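PDB 3TVA: xylose isomerase domain protein TIM barrel from Planctomyces limnophilus, which probably acts as a metal-dependent isomerase, binding a magnesium ion in a xylose isomerase-like TIM barrel. Local coordinates for residues A[162-167]-A[197-202]. Sequence-based numbering, arbitrary orientation.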
loop_
_atom_site.group_PDB
_atom_site.type_symbol
_atom_site.label_atom_id
_atom_site.label_comp_id
_atom_site.label_asym_id
_atom_site.label_seq_id
_atom_site.Cartn_x
_atom_site.Cartn_y
_atom_site.Cartn_z
ATOM N N GLU A 162 -0.063 -1.802 -13.655
ATOM C CA GLU A 162 0.874 -2.602 -14.438
ATOM C C GLU A 162 0.530 -4.073 -14.321
ATOM O O GLU A 162 0.141 -4.556 -13.259
ATOM C CB GLU A 162 2.327 -2.432 -13.959
ATOM C CG GLU A 162 2.851 -1.039 -14.067
ATOM C CD GLU A 162 2.183 -0.119 -13.074
ATOM O OE1 GLU A 162 1.684 0.949 -13.500
ATOM O OE2 GLU A 162 2.132 -0.498 -11.878
ATOM N N SER A 163 0.728 -4.789 -15.411
ATOM C CA SER A 163 0.734 -6.239 -15.352
ATOM C C SER A 163 1.917 -6.668 -14.470
ATOM O O SER A 163 2.870 -5.906 -14.276
ATOM C CB SER A 163 0.919 -6.786 -16.754
ATOM O OG SER A 163 2.249 -6.547 -17.168
ATOM N N ALA A 164 1.846 -7.869 -13.902
ATOM C CA ALA A 164 2.945 -8.372 -13.076
ATOM C C ALA A 164 4.264 -8.407 -13.861
ATOM O O ALA A 164 5.318 -8.101 -13.319
ATOM C CB ALA A 164 2.609 -9.767 -12.502
ATOM N N ASP A 165 4.200 -8.762 -15.142
ATOM C CA ASP A 165 5.399 -8.807 -15.977
ATOM C C ASP A 165 6.092 -7.428 -16.106
ATOM O O ASP A 165 7.321 -7.332 -15.999
ATOM C CB ASP A 165 5.072 -9.367 -17.371
ATOM C CG ASP A 165 4.802 -10.884 -17.360
ATOM O OD1 ASP A 165 5.225 -11.586 -16.411
ATOM O OD2 ASP A 165 4.165 -11.377 -18.314
ATOM N N HIS A 166 5.296 -6.379 -16.328
ATOM C CA HIS A 166 5.796 -5.009 -16.502
ATOM C C HIS A 166 6.415 -4.525 -15.191
ATOM O O HIS A 166 7.481 -3.914 -15.179
ATOM C CB HIS A 166 4.630 -4.095 -16.921
ATOM C CG HIS A 166 5.035 -2.743 -17.437
ATOM N ND1 HIS A 166 6.310 -2.448 -17.874
ATOM C CD2 HIS A 166 4.313 -1.607 -17.599
ATOM C CE1 HIS A 166 6.355 -1.188 -18.278
ATOM N NE2 HIS A 166 5.159 -0.656 -18.114
ATOM N N LEU A 167 5.741 -4.817 -14.084
ATOM C CA LEU A 167 6.230 -4.458 -12.757
ATOM C C LEU A 167 7.568 -5.141 -12.439
ATOM O O LEU A 167 8.488 -4.521 -11.907
ATOM C CB LEU A 167 5.200 -4.838 -11.695
ATOM C CG LEU A 167 5.623 -4.606 -10.238
ATOM C CD1 LEU A 167 5.924 -3.136 -9.965
ATOM C CD2 LEU A 167 4.537 -5.108 -9.294
ATOM N N ILE A 197 -4.087 -13.454 -7.721
ATOM C CA ILE A 197 -3.328 -14.552 -7.110
ATOM C C ILE A 197 -2.187 -15.014 -8.032
ATOM O O ILE A 197 -1.086 -15.288 -7.563
ATOM C CB ILE A 197 -4.205 -15.758 -6.702
ATOM C CG1 ILE A 197 -5.463 -15.305 -5.946
ATOM C CG2 ILE A 197 -3.391 -16.741 -5.839
ATOM C CD1 ILE A 197 -5.192 -14.336 -4.819
ATOM N N GLU A 198 -2.439 -15.077 -9.340
ATOM C CA GLU A 198 -1.369 -15.376 -10.299
ATOM C C GLU A 198 -0.260 -14.316 -10.279
ATOM O O GLU A 198 0.918 -14.639 -10.403
ATOM C CB GLU A 198 -1.923 -15.514 -11.715
ATOM C CG GLU A 198 -2.851 -16.708 -11.888
ATOM C CD GLU A 198 -3.625 -16.678 -13.202
ATOM O OE1 GLU A 198 -3.190 -15.977 -14.146
ATOM O OE2 GLU A 198 -4.676 -17.357 -13.287
ATOM N N ALA A 199 -0.637 -13.051 -10.139
ATOM C CA ALA A 199 0.354 -11.985 -10.103
ATOM C C ALA A 199 1.210 -12.104 -8.845
ATOM O O ALA A 199 2.412 -11.916 -8.900
ATOM C CB ALA A 199 -0.305 -10.604 -10.167
ATOM N N LEU A 200 0.570 -12.399 -7.717
ATOM C CA LEU A 200 1.275 -12.617 -6.460
ATOM C C LEU A 200 2.359 -13.690 -6.583
ATOM O O LEU A 200 3.471 -13.498 -6.094
ATOM C CB LEU A 200 0.288 -13.027 -5.367
ATOM C CG LEU A 200 0.924 -13.404 -4.028
ATOM C CD1 LEU A 200 1.695 -12.213 -3.426
ATOM C CD2 LEU A 200 -0.155 -13.909 -3.064
ATOM N N ARG A 201 2.032 -14.824 -7.209
ATOM C CA ARG A 201 3.023 -15.873 -7.423
ATOM C C ARG A 201 4.202 -15.350 -8.236
ATOM O O ARG A 201 5.346 -15.669 -7.950
ATOM C CB ARG A 201 2.427 -17.070 -8.153
ATOM C CG ARG A 201 1.415 -17.886 -7.353
ATOM C CD ARG A 201 1.094 -19.178 -8.099
ATOM N NE ARG A 201 0.414 -20.106 -7.209
ATOM C CZ ARG A 201 1.047 -20.929 -6.383
ATOM N NH1 ARG A 201 2.368 -20.963 -6.367
ATOM N NH2 ARG A 201 0.353 -21.720 -5.586
ATOM N N LYS A 202 3.921 -14.558 -9.266
ATOM C CA LYS A 202 4.978 -14.065 -10.141
ATOM C C LYS A 202 5.922 -13.110 -9.416
ATOM O O LYS A 202 7.122 -13.105 -9.684
ATOM C CB LYS A 202 4.381 -13.351 -11.355
ATOM C CG LYS A 202 3.945 -14.275 -12.473
ATOM C CD LYS A 202 3.341 -13.471 -13.617
ATOM C CE LYS A 202 3.143 -14.315 -14.865
ATOM N NZ LYS A 202 2.415 -13.560 -15.931
HETATM O O HOH W 1 1.812 -10.485 -16.287
#
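A164 opens helix 164-174 beside A199 of helix 196-203, and their CA atoms, 5.3 Å apart, are the nearest of the two backbones. S163 is the N-cap of the first helix: its OG accepts from H166 N at 3.2 Å with an N-H...O angle of 160°. A164 directs its methyl at the second helix and meets the flank of the A199 methyl, A164 CB to A199 CB 3.8 Å, and with no longer side chain between them the helices come close here. One turn on from A199, K202 extends past A164 toward D165. Its CG stands anti to the carbonyl carbon (chi1 -82°), and from there the extended chain passes A164, its CD 3.9 Å from A164 CB, and carries the ammonium to the carboxylate of D165. The two side chains cross at a slant in a loose salt bridge, K202 NZ to D165 OD1 3.5 Å, weak as a hydrogen bond. A water bridges the same two residues, accepting from D165 N and K202 NZ, each at 3.2 Å, and so occupies an N-H of the first helical turn. The alanine pair thus lies beneath a polar, solvent-facing bridge. The side chain of A199 is about 14 Å from the magnesium ion. H166 and E162 hydrogen-bond to the backbone of V126. In the barrel's outer layer, both helices flank strand 179-183, L167 packing on I181 and L200 on F183; L200 also touches T246 and L247 of helix 240-249, while R201 pairs with E249.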